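Local coordinates for protein 47 KDA membrane antigen (Treponema pallidum, PDB 1O75) that has zinc-stimulated carboxypeptidase activity on synthetic depsipeptides, binds penicillin, and may act as a D,D-carboxypeptidase that lowers peptidoglycan cross-linking, at residues L15-Y20 against H153-V158; S227-S232 against I298-D303; V258-Y263 against Y276-S281; Y312-L317 against V326-F331. The protein carries 2 engineered substitutions. One frame throughout, in Å; residues are numbered along the deposited sequence.

Interaction 1 (L15-Y20 against H153-V158); sequences LSYADY and HGMKFV
H153 O is approached by two groups of the other segment. Y17 N reaches it with a 3.0 Å hydrogen bond, in the carbonyl plane and on a lone pair. S16 CA adds a C-H...O contact to H153 O at 3.1 Å. L15 and M155 form an antiparallel hydrogen-bonded pair, with M155 N to L15 O at 2.9 Å. In the next pair S16 CA and G154 CA are only 4.0 Å apart. G154 CA also sits over the centre of the Y17 ring, 3.9 Å from the centroid, a CH-pi contact.

With CG anti to the backbone N (chi1 -176°), the Y20 ring presents a face to M155. M155 SD lies over that face toward the rim, 4.4 Å from the Y20 centroid, in a Met-aromatic contact. A bend at chi3 (-86°) carries M155 CE to 3.5 Å from Y20 CG. V158 CG2 meets the edge of this ring.

S16 and D19 form a capping box at the start of helix 17-25, which follows strand 8-16 directly. The strand pairs with strand 143-163. Y17 and M155 touch Y69 of strand 69-85, while M155 and Y20 pack on T257 of strand 255-262.

Interaction 2 (S227-S232 against I298-D303); sequences SDAEAS and INYGFD
D228 and Y300 meet with the carboxylate plane turned only 27° from the ring plane. D228 CB lies over one face of the Y300 ring, 4.1 Å from the centroid, a CH-pi contact. D228 OD2 stands by the rim of the ring, 3.4 Å from Y300 CD1. There it accepts Y300 N at 2.7 Å, through its anti lone pair. One side chain thus lies against the Y300 ring through CB and bonds the Y300 backbone through OD2. At the far end of the ring, Y300 OH comes near the methyl group of A229.

The N299 amide serves two partners. N299 swings CG to the side opposite its own N (chi1 -178°), and OD1 accepts G301 N at 2.8 Å, an Asx turn. N299 ND2 bonds to G226 O. F302 N bonds to N299 O and closes a type I turn, and N299 CB packs over the centre of the F302 ring.

Beside the turn, I298 O takes two backbone donors. The bond from D228 N is 2.8 Å; that from A229 N is weak. I298 N returns a bond to A229 O at 3.0 Å. A229 and I298 send their side chains to one face, where both touch F331. Two residues, D228 and A229, stand across from the single residue I298, a classic beta bulge, placed where strand 229-237 starts beside the end of strand 293-298.

Interaction 3 (V258-Y263 against Y276-S281); sequences VRYDYY and YGTKHS. With XE (xenon), chain F.
T278 has chi1 near 60°, which sends its two branches to different partners on V258-Y263. Its hydroxyl OG1 sits near both the backbone N and the carbonyl carbon, turned to V258. T278 OG1 donates to V258 O at 2.7 Å, in the carbonyl plane and on a lone pair. The methyl CG2, opposite the carbonyl carbon, lands over the centre of the Y260 ring, 3.5 Å from the centroid. This is a CH-pi contact from almost straight above. Xenon lies over the other face of the ring, with Y260 CZ at 3.5 Å from it. The phenol end is held too, since Y260 OH bonds to G297 O.

Y260 and Y276 form an antiparallel hydrogen-bonded pair. Y260 N meets Y276 O at 3.0 Å and the bond is nearly straight (174°). The return bond, Y276 N to Y260 O, is 2.8 Å. Further along, Y262 and Y276 lie side by side and point the same way. Y276 CE2 is 3.8 Å from Y262 CB, and Y276 OH rests against Y262 CD2. The ring of Y262 stacks with Y313 of the next strand, and its OH bonds to P310 O.

Xenon carries no charge and forms no hydrogen bond. Its place on the Y260 face is therefore consistent with dispersion forces, on a ring that also meets the T278 methyl and bonds to G297 through its OH.

Interaction 4 (Y312-L317 against V326-F331); sequences YYRLTL and VADVRF
Y313, L315, A327, V329 and F331 make up the buried face of this strand pair. The rings of Y313 and F331 meet obliquely, with planes at 44°, and Y313 CD1 is 3.6 Å from F331 CD2. V329 CG1 touches both Y313 CB and L315 CD1, each at 4.2 Å. Y313 OH bonds to G309 O. F331 touches a bound xenon, as does Y260 of the neighbouring strand.

The backbones form a regular antiparallel ladder. Y313 pairs with V329, and L315 with A327, each through two bonds. L315 N to A327 O is the shortest of them, 2.7 Å and nearly straight. This is the beta hairpin of strands 311-319 and 325-331. Strand 325-331 is an outermost strand of its four-stranded antiparallel sheet.

The other face is more open, and V326 on it is exposed. A salt bridge lies on this face. R314 grips D328 side-on: R314 NE to D328 OD1 is 2.7 Å, and R314 NH2 to D328 OD2 is 2.8 Å. Guanidinium and carboxylate are nearly coplanar, an arrangement consistent with both groups being charged. A bend at chi3 (-69°) turns the R314 guanidinium to the acid, and its stem packs on V326, with R314 CG 3.5 Å from V326 CG1. R330 is extended instead. Its CG lies over a face of the Y312 ring, toward the rim, and Y312 OH sits over the R330 guanidinium.

Overall arrangement
Interactions 2, 3 and 4 all belong to Tp47 domain C and gather round one xenon site. Y260 of interaction 3 and F331 of interaction 4 belong to that pocket, with C296 and G297. The I298 side chain of interaction 2 is about 4 Å from the xenon at the nearest atoms. Interactions 3 and 4 share a sheet: D261 O and R314 N are 2.8 Å apart. Interaction 2 packs onto that sheet, with A229 CB 3.4 Å from F331 CG. Interaction 1 belongs to Tp47 domain a, its centre about 14 Å from that of interaction 3. Y17 OH and H280 N, 3.0 Å apart, join the two by a hydrogen bond.

Interaction 1 (L15-Y20 against H153-V158)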
# COMPACT_ATOMS: atom_id res chain seq x y z
N LEU B 15 -25.25 -1.83 20.58
CA LEU B 15 -25.46 -3.27 20.76
C LEU B 15 -24.16 -4.06 20.71
O LEU B 15 -23.27 -3.78 19.89
CB LEU B 15 -26.40 -3.82 19.65
CG LEU B 15 -27.92 -3.60 19.69
CD1 LEU B 15 -28.23 -2.11 19.65
CD2 LEU B 15 -28.56 -4.31 18.48
N SER B 16 -24.05 -5.03 21.60
CA SER B 16 -22.90 -5.91 21.62
C SER B 16 -22.98 -6.76 20.34
O SER B 16 -24.03 -6.84 19.71
CB SER B 16 -22.98 -6.84 22.81
OG SER B 16 -24.05 -7.76 22.63
N TYR B 17 -21.88 -7.39 19.96
CA TYR B 17 -21.91 -8.23 18.78
C TYR B 17 -22.99 -9.32 18.92
O TYR B 17 -23.75 -9.58 17.97
CB TYR B 17 -20.55 -8.88 18.55
CG TYR B 17 -19.54 -7.93 17.96
CD1 TYR B 17 -19.77 -7.35 16.71
CD2 TYR B 17 -18.34 -7.67 18.60
CE1 TYR B 17 -18.82 -6.54 16.11
CE2 TYR B 17 -17.37 -6.85 18.01
CZ TYR B 17 -17.62 -6.30 16.76
OH TYR B 17 -16.66 -5.52 16.16
N ALA B 18 -23.09 -9.94 20.10
CA ALA B 18 -24.13 -10.97 20.30
C ALA B 18 -25.55 -10.38 20.18
O ALA B 18 -26.42 -11.00 19.53
CB ALA B 18 -23.95 -11.65 21.65
N ASP B 19 -25.78 -9.21 20.77
CA ASP B 19 -27.09 -8.55 20.69
C ASP B 19 -27.45 -8.27 19.24
O ASP B 19 -28.62 -8.34 18.84
CB ASP B 19 -27.10 -7.16 21.37
CG ASP B 19 -26.93 -7.20 22.88
OD1 ASP B 19 -27.48 -8.11 23.54
OD2 ASP B 19 -26.26 -6.26 23.40
N TYR B 20 -26.46 -7.86 18.46
CA TYR B 20 -26.71 -7.52 17.06
C TYR B 20 -27.01 -8.74 16.19
O TYR B 20 -27.97 -8.76 15.42
CB TYR B 20 -25.49 -6.77 16.46
CG TYR B 20 -25.70 -6.29 15.04
CD1 TYR B 20 -25.55 -7.16 13.94
CD2 TYR B 20 -26.16 -5.00 14.79
CE1 TYR B 20 -25.85 -6.74 12.66
CE2 TYR B 20 -26.48 -4.58 13.50
CZ TYR B 20 -26.32 -5.46 12.45
OH TYR B 20 -26.65 -5.04 11.18
N HIS B 153 -16.51 -4.54 22.06
CA HIS B 153 -17.76 -5.19 22.48
C HIS B 153 -18.89 -5.24 21.47
O HIS B 153 -19.77 -6.10 21.57
CB HIS B 153 -18.33 -4.49 23.72
CG HIS B 153 -17.43 -4.53 24.91
ND1 HIS B 153 -17.40 -5.37 25.97
CD2 HIS B 153 -16.42 -3.62 25.11
CE1 HIS B 153 -16.38 -4.94 26.79
NE2 HIS B 153 -15.80 -3.88 26.25
N GLY B 154 -18.88 -4.28 20.55
CA GLY B 154 -19.94 -4.18 19.58
C GLY B 154 -19.97 -2.83 18.89
O GLY B 154 -18.97 -2.11 18.83
N MET B 155 -21.15 -2.47 18.40
CA MET B 155 -21.33 -1.26 17.64
C MET B 155 -22.08 -0.17 18.40
O MET B 155 -23.12 -0.42 19.01
CB MET B 155 -22.05 -1.61 16.32
CG MET B 155 -21.21 -2.55 15.43
SD MET B 155 -22.27 -3.57 14.38
CE MET B 155 -22.57 -4.92 15.54
N LYS B 156 -21.54 1.04 18.35
CA LYS B 156 -22.16 2.15 19.08
C LYS B 156 -23.43 2.67 18.43
O LYS B 156 -24.35 3.07 19.13
CB LYS B 156 -21.17 3.33 19.24
CG LYS B 156 -20.01 3.04 20.18
CD LYS B 156 -19.20 4.32 20.50
CE LYS B 156 -18.57 4.90 19.26
NZ LYS B 156 -17.87 6.22 19.50
N PHE B 157 -23.47 2.65 17.10
CA PHE B 157 -24.61 3.17 16.35
C PHE B 157 -25.38 2.19 15.45
O PHE B 157 -25.11 2.05 14.25
CB PHE B 157 -24.17 4.39 15.51
CG PHE B 157 -23.35 5.39 16.28
CD1 PHE B 157 -23.93 6.14 17.30
CD2 PHE B 157 -21.99 5.54 16.02
CE1 PHE B 157 -23.15 7.05 18.07
CE2 PHE B 157 -21.20 6.44 16.78
CZ PHE B 157 -21.78 7.19 17.80
N VAL B 158 -26.37 1.52 16.03
CA VAL B 158 -27.22 0.60 15.30
C VAL B 158 -28.59 1.28 15.15
O VAL B 158 -29.19 1.66 16.15
CB VAL B 158 -27.42 -0.72 16.09
CG1 VAL B 158 -28.40 -1.63 15.34
CG2 VAL B 158 -26.06 -1.42 16.31

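Interaction 2 (S227-S232 against I298-D303)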
# COMPACT_ATOMS: atom_id res chain seq x y z
N SER B 227 -6.31 -16.13 8.76
CA SER B 227 -7.41 -16.36 7.82
C SER B 227 -7.13 -17.52 6.85
O SER B 227 -6.04 -17.65 6.32
CB SER B 227 -7.71 -15.10 7.00
OG SER B 227 -8.28 -14.07 7.80
N ASP B 228 -8.12 -18.38 6.65
CA ASP B 228 -8.00 -19.46 5.67
C ASP B 228 -8.14 -18.84 4.29
O ASP B 228 -7.52 -19.27 3.31
CB ASP B 228 -9.11 -20.49 5.89
CG ASP B 228 -8.80 -21.40 7.05
OD1 ASP B 228 -7.60 -21.73 7.17
OD2 ASP B 228 -9.71 -21.78 7.81
N ALA B 229 -8.97 -17.80 4.21
CA ALA B 229 -9.20 -17.10 2.96
C ALA B 229 -9.67 -15.70 3.27
O ALA B 229 -10.26 -15.44 4.31
CB ALA B 229 -10.26 -17.84 2.11
N GLU B 230 -9.43 -14.79 2.33
CA GLU B 230 -9.80 -13.41 2.55
C GLU B 230 -10.21 -12.75 1.24
O GLU B 230 -9.68 -13.10 0.18
CB GLU B 230 -8.61 -12.70 3.19
CG GLU B 230 -8.74 -11.21 3.30
CD GLU B 230 -8.25 -10.48 2.05
OE1 GLU B 230 -8.21 -9.23 2.05
OE2 GLU B 230 -7.89 -11.16 1.06
N ALA B 231 -11.15 -11.82 1.31
CA ALA B 231 -11.60 -11.11 0.12
C ALA B 231 -11.36 -9.64 0.35
O ALA B 231 -11.63 -9.12 1.43
CB ALA B 231 -13.10 -11.37 -0.13
N SER B 232 -10.82 -8.98 -0.67
CA SER B 232 -10.54 -7.55 -0.62
C SER B 232 -11.53 -6.88 -1.55
O SER B 232 -11.42 -7.00 -2.77
CB SER B 232 -9.12 -7.27 -1.12
OG SER B 232 -8.19 -7.65 -0.13
N ILE B 298 -12.01 -15.23 6.72
CA ILE B 298 -12.71 -16.28 7.43
C ILE B 298 -11.73 -17.38 7.82
O ILE B 298 -10.74 -17.60 7.14
CB ILE B 298 -13.85 -16.87 6.55
CG1 ILE B 298 -14.74 -17.79 7.39
CG2 ILE B 298 -13.25 -17.65 5.35
CD1 ILE B 298 -15.95 -18.31 6.59
N ASN B 299 -11.98 -18.01 8.96
CA ASN B 299 -11.17 -19.15 9.38
C ASN B 299 -12.22 -20.22 9.62
O ASN B 299 -13.03 -20.10 10.53
CB ASN B 299 -10.40 -18.89 10.67
CG ASN B 299 -9.53 -20.08 11.05
OD1 ASN B 299 -10.06 -21.15 11.37
ND2 ASN B 299 -8.21 -19.90 11.02
N TYR B 300 -12.20 -21.28 8.81
CA TYR B 300 -13.21 -22.32 8.92
C TYR B 300 -13.30 -22.97 10.29
O TYR B 300 -14.31 -23.57 10.64
CB TYR B 300 -12.97 -23.38 7.85
CG TYR B 300 -12.87 -22.79 6.45
CD1 TYR B 300 -11.84 -23.17 5.59
CD2 TYR B 300 -13.81 -21.85 6.00
CE1 TYR B 300 -11.74 -22.63 4.30
CE2 TYR B 300 -13.73 -21.30 4.72
CZ TYR B 300 -12.69 -21.70 3.88
OH TYR B 300 -12.61 -21.18 2.61
N GLY B 301 -12.24 -22.83 11.08
CA GLY B 301 -12.23 -23.45 12.40
C GLY B 301 -12.78 -22.63 13.55
O GLY B 301 -12.84 -23.12 14.67
N PHE B 302 -13.18 -21.37 13.30
CA PHE B 302 -13.72 -20.55 14.38
C PHE B 302 -15.12 -21.03 14.72
O PHE B 302 -15.86 -21.44 13.83
CB PHE B 302 -13.81 -19.07 13.97
CG PHE B 302 -12.46 -18.39 13.80
CD1 PHE B 302 -11.26 -19.04 14.11
CD2 PHE B 302 -12.40 -17.07 13.36
CE1 PHE B 302 -10.02 -18.38 13.96
CE2 PHE B 302 -11.20 -16.40 13.21
CZ PHE B 302 -9.99 -17.05 13.52
N ASP B 303 -15.50 -20.97 15.98
CA ASP B 303 -16.84 -21.42 16.34
C ASP B 303 -17.96 -20.67 15.63
O ASP B 303 -18.98 -21.26 15.28
CB ASP B 303 -17.07 -21.33 17.85
CG ASP B 303 -16.15 -22.24 18.65
OD1 ASP B 303 -15.64 -23.24 18.09
OD2 ASP B 303 -15.95 -21.95 19.84

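Interaction 3 (V258-Y263 against Y276-S281)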
# COMPACT_ATOMS: atom_id res chain seq x y z
N VAL B 258 -20.33 -7.11 8.55
CA VAL B 258 -20.49 -7.88 7.32
C VAL B 258 -21.17 -9.21 7.60
O VAL B 258 -20.84 -9.90 8.58
CB VAL B 258 -19.12 -8.26 6.68
CG1 VAL B 258 -19.34 -8.75 5.22
CG2 VAL B 258 -18.19 -7.09 6.70
N ARG B 259 -22.10 -9.58 6.74
CA ARG B 259 -22.77 -10.86 6.86
C ARG B 259 -22.15 -11.79 5.83
O ARG B 259 -21.90 -11.39 4.69
CB ARG B 259 -24.26 -10.72 6.55
CG ARG B 259 -25.03 -12.06 6.69
CD ARG B 259 -26.44 -11.92 6.08
NE ARG B 259 -27.20 -13.16 6.20
CZ ARG B 259 -28.10 -13.37 7.16
NH1 ARG B 259 -28.33 -12.44 8.07
NH2 ARG B 259 -28.77 -14.52 7.21
N TYR B 260 -21.87 -13.03 6.21
CA TYR B 260 -21.34 -13.99 5.24
C TYR B 260 -22.48 -15.00 4.94
O TYR B 260 -23.02 -15.60 5.88
CB TYR B 260 -20.17 -14.82 5.81
CG TYR B 260 -18.88 -14.04 6.10
CD1 TYR B 260 -18.70 -12.74 5.62
CD2 TYR B 260 -17.83 -14.64 6.82
CE1 TYR B 260 -17.50 -12.03 5.86
CE2 TYR B 260 -16.62 -13.95 7.06
CZ TYR B 260 -16.47 -12.65 6.58
OH TYR B 260 -15.29 -11.97 6.81
N ASP B 261 -22.85 -15.18 3.67
CA ASP B 261 -23.84 -16.20 3.31
C ASP B 261 -23.02 -17.22 2.50
O ASP B 261 -22.31 -16.86 1.56
CB ASP B 261 -24.98 -15.66 2.44
CG ASP B 261 -25.95 -14.81 3.21
OD1 ASP B 261 -26.25 -15.14 4.38
OD2 ASP B 261 -26.43 -13.82 2.65
N TYR B 262 -23.13 -18.49 2.88
CA TYR B 262 -22.36 -19.59 2.28
C TYR B 262 -23.22 -20.51 1.42
O TYR B 262 -24.22 -21.06 1.90
CB TYR B 262 -21.71 -20.39 3.41
CG TYR B 262 -20.85 -21.56 2.99
CD1 TYR B 262 -19.95 -21.44 1.94
CD2 TYR B 262 -20.89 -22.77 3.71
CE1 TYR B 262 -19.09 -22.50 1.61
CE2 TYR B 262 -20.03 -23.83 3.39
CZ TYR B 262 -19.14 -23.68 2.34
OH TYR B 262 -18.29 -24.72 2.00
N TYR B 263 -22.81 -20.68 0.17
CA TYR B 263 -23.54 -21.50 -0.79
C TYR B 263 -22.85 -22.83 -1.10
O TYR B 263 -23.18 -23.50 -2.09
CB TYR B 263 -23.78 -20.69 -2.07
CG TYR B 263 -24.88 -19.65 -1.89
CD1 TYR B 263 -24.65 -18.44 -1.24
CD2 TYR B 263 -26.19 -19.92 -2.32
CE1 TYR B 263 -25.70 -17.51 -1.01
CE2 TYR B 263 -27.24 -19.01 -2.11
CZ TYR B 263 -27.00 -17.81 -1.45
OH TYR B 263 -28.08 -16.97 -1.16
N TYR B 276 -23.36 -16.50 8.50
CA TYR B 276 -22.52 -16.26 9.67
C TYR B 276 -22.41 -14.75 9.92
O TYR B 276 -22.49 -13.94 9.00
CB TYR B 276 -21.11 -16.83 9.44
CG TYR B 276 -21.10 -18.25 8.89
CD1 TYR B 276 -21.44 -19.34 9.69
CD2 TYR B 276 -20.78 -18.49 7.56
CE1 TYR B 276 -21.45 -20.67 9.16
CE2 TYR B 276 -20.78 -19.81 7.02
CZ TYR B 276 -21.12 -20.88 7.83
OH TYR B 276 -21.07 -22.15 7.32
N GLY B 277 -22.26 -14.40 11.19
CA GLY B 277 -22.08 -13.01 11.58
C GLY B 277 -20.57 -12.85 11.71
O GLY B 277 -19.85 -13.85 11.70
N THR B 278 -20.10 -11.61 11.81
CA THR B 278 -18.66 -11.35 11.92
C THR B 278 -18.39 -10.28 12.97
O THR B 278 -19.30 -9.59 13.43
CB THR B 278 -18.09 -10.83 10.60
OG1 THR B 278 -18.75 -9.59 10.27
CG2 THR B 278 -18.27 -11.87 9.45
N LYS B 279 -17.12 -10.16 13.34
CA LYS B 279 -16.71 -9.16 14.33
C LYS B 279 -15.58 -8.36 13.68
O LYS B 279 -14.65 -8.93 13.12
CB LYS B 279 -16.22 -9.85 15.60
CG LYS B 279 -17.34 -10.62 16.27
CD LYS B 279 -16.98 -11.10 17.66
CE LYS B 279 -15.93 -12.18 17.62
NZ LYS B 279 -15.74 -12.79 18.99
N HIS B 280 -15.66 -7.04 13.75
CA HIS B 280 -14.63 -6.24 13.10
C HIS B 280 -13.27 -6.46 13.75
O HIS B 280 -13.18 -6.80 14.92
CB HIS B 280 -14.99 -4.76 13.13
CG HIS B 280 -14.17 -3.94 12.19
ND1 HIS B 280 -14.16 -4.19 10.83
CD2 HIS B 280 -13.32 -2.92 12.40
CE1 HIS B 280 -13.32 -3.34 10.25
NE2 HIS B 280 -12.80 -2.56 11.18
N SER B 281 -12.22 -6.29 12.95
CA SER B 281 -10.84 -6.47 13.38
C SER B 281 -10.48 -7.94 13.35
O SER B 281 -9.45 -8.32 12.81
CB SER B 281 -10.62 -5.90 14.78
OG SER B 281 -9.24 -5.95 15.05
XE XE F . -14.65 -13.84 3.78

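Interaction 4 (Y312-L317 against V326-F331)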
# COMPACT_ATOMS: atom_id res chain seq x y z
N TYR B 312 -18.50 -21.05 -2.40
CA TYR B 312 -19.04 -19.77 -2.81
C TYR B 312 -19.69 -19.02 -1.67
O TYR B 312 -20.57 -19.56 -0.96
CB TYR B 312 -20.07 -19.97 -3.92
CG TYR B 312 -19.45 -20.54 -5.15
CD1 TYR B 312 -18.94 -19.71 -6.15
CD2 TYR B 312 -19.30 -21.92 -5.30
CE1 TYR B 312 -18.30 -20.24 -7.26
CE2 TYR B 312 -18.65 -22.46 -6.41
CZ TYR B 312 -18.15 -21.62 -7.38
OH TYR B 312 -17.47 -22.16 -8.44
N TYR B 313 -19.27 -17.77 -1.53
CA TYR B 313 -19.78 -16.92 -0.49
C TYR B 313 -20.37 -15.64 -1.07
O TYR B 313 -19.98 -15.19 -2.15
CB TYR B 313 -18.68 -16.52 0.51
CG TYR B 313 -18.19 -17.65 1.39
CD1 TYR B 313 -17.29 -18.60 0.91
CD2 TYR B 313 -18.65 -17.76 2.70
CE1 TYR B 313 -16.85 -19.65 1.75
CE2 TYR B 313 -18.22 -18.78 3.52
CZ TYR B 313 -17.32 -19.72 3.04
OH TYR B 313 -16.91 -20.72 3.90
N ARG B 314 -21.30 -15.07 -0.33
CA ARG B 314 -21.91 -13.81 -0.70
C ARG B 314 -21.68 -12.96 0.54
O ARG B 314 -22.13 -13.33 1.63
CB ARG B 314 -23.41 -13.98 -0.95
CG ARG B 314 -24.15 -12.65 -1.09
CD ARG B 314 -25.45 -12.80 -1.90
NE ARG B 314 -25.16 -13.09 -3.31
CZ ARG B 314 -26.03 -13.61 -4.16
NH1 ARG B 314 -27.28 -13.91 -3.77
NH2 ARG B 314 -25.67 -13.84 -5.42
N LEU B 315 -20.97 -11.85 0.37
CA LEU B 315 -20.65 -10.94 1.48
C LEU B 315 -21.55 -9.71 1.40
O LEU B 315 -21.70 -9.12 0.34
CB LEU B 315 -19.18 -10.45 1.37
CG LEU B 315 -18.14 -11.50 0.99
CD1 LEU B 315 -16.74 -10.90 1.00
CD2 LEU B 315 -18.23 -12.66 1.97
N THR B 316 -22.13 -9.31 2.52
CA THR B 316 -22.96 -8.12 2.52
C THR B 316 -22.38 -7.11 3.51
O THR B 316 -22.40 -7.35 4.71
CB THR B 316 -24.42 -8.47 2.92
OG1 THR B 316 -24.95 -9.42 1.98
CG2 THR B 316 -25.31 -7.20 2.89
N LEU B 317 -21.88 -5.98 3.00
CA LEU B 317 -21.31 -4.91 3.84
C LEU B 317 -22.45 -4.04 4.36
O LEU B 317 -23.25 -3.54 3.58
CB LEU B 317 -20.36 -4.03 3.00
CG LEU B 317 -18.91 -4.47 2.79
CD1 LEU B 317 -18.78 -5.93 2.65
CD2 LEU B 317 -18.37 -3.74 1.57
N VAL B 326 -23.19 -5.76 -1.83
CA VAL B 326 -23.12 -7.22 -1.89
C VAL B 326 -22.02 -7.66 -2.83
O VAL B 326 -21.96 -7.19 -3.96
CB VAL B 326 -24.48 -7.84 -2.36
CG1 VAL B 326 -24.40 -9.36 -2.38
CG2 VAL B 326 -25.62 -7.39 -1.43
N ALA B 327 -21.19 -8.58 -2.37
CA ALA B 327 -20.09 -9.08 -3.20
C ALA B 327 -20.04 -10.60 -3.17
O ALA B 327 -20.11 -11.20 -2.10
CB ALA B 327 -18.76 -8.50 -2.70
N ASP B 328 -19.91 -11.21 -4.34
CA ASP B 328 -19.81 -12.66 -4.42
C ASP B 328 -18.34 -13.05 -4.67
O ASP B 328 -17.66 -12.46 -5.52
CB ASP B 328 -20.68 -13.20 -5.56
CG ASP B 328 -22.19 -13.08 -5.25
OD1 ASP B 328 -22.54 -12.80 -4.09
OD2 ASP B 328 -23.01 -13.29 -6.17
N VAL B 329 -17.86 -14.04 -3.92
CA VAL B 329 -16.48 -14.47 -4.07
C VAL B 329 -16.39 -15.97 -3.87
O VAL B 329 -17.23 -16.57 -3.21
CB VAL B 329 -15.56 -13.76 -3.04
CG1 VAL B 329 -15.94 -14.16 -1.60
CG2 VAL B 329 -14.13 -14.15 -3.29
N ARG B 330 -15.37 -16.59 -4.45
CA ARG B 330 -15.19 -18.03 -4.29
C ARG B 330 -13.85 -18.33 -3.63
O ARG B 330 -12.83 -17.77 -4.03
CB ARG B 330 -15.25 -18.74 -5.65
CG ARG B 330 -15.13 -20.27 -5.52
CD ARG B 330 -14.85 -20.94 -6.86
NE ARG B 330 -14.51 -22.35 -6.67
CZ ARG B 330 -14.05 -23.13 -7.64
NH1 ARG B 330 -13.89 -22.64 -8.86
NH2 ARG B 330 -13.79 -24.40 -7.40
N PHE B 331 -13.85 -19.17 -2.60
CA PHE B 331 -12.60 -19.55 -1.95
C PHE B 331 -12.32 -21.00 -2.37
O PHE B 331 -13.12 -21.89 -2.15
CB PHE B 331 -12.70 -19.43 -0.43
CG PHE B 331 -12.97 -18.02 0.06
CD1 PHE B 331 -12.34 -16.93 -0.54
CD2 PHE B 331 -13.81 -17.80 1.17
CE1 PHE B 331 -12.53 -15.62 -0.05
CE2 PHE B 331 -14.01 -16.50 1.68
CZ PHE B 331 -13.37 -15.41 1.06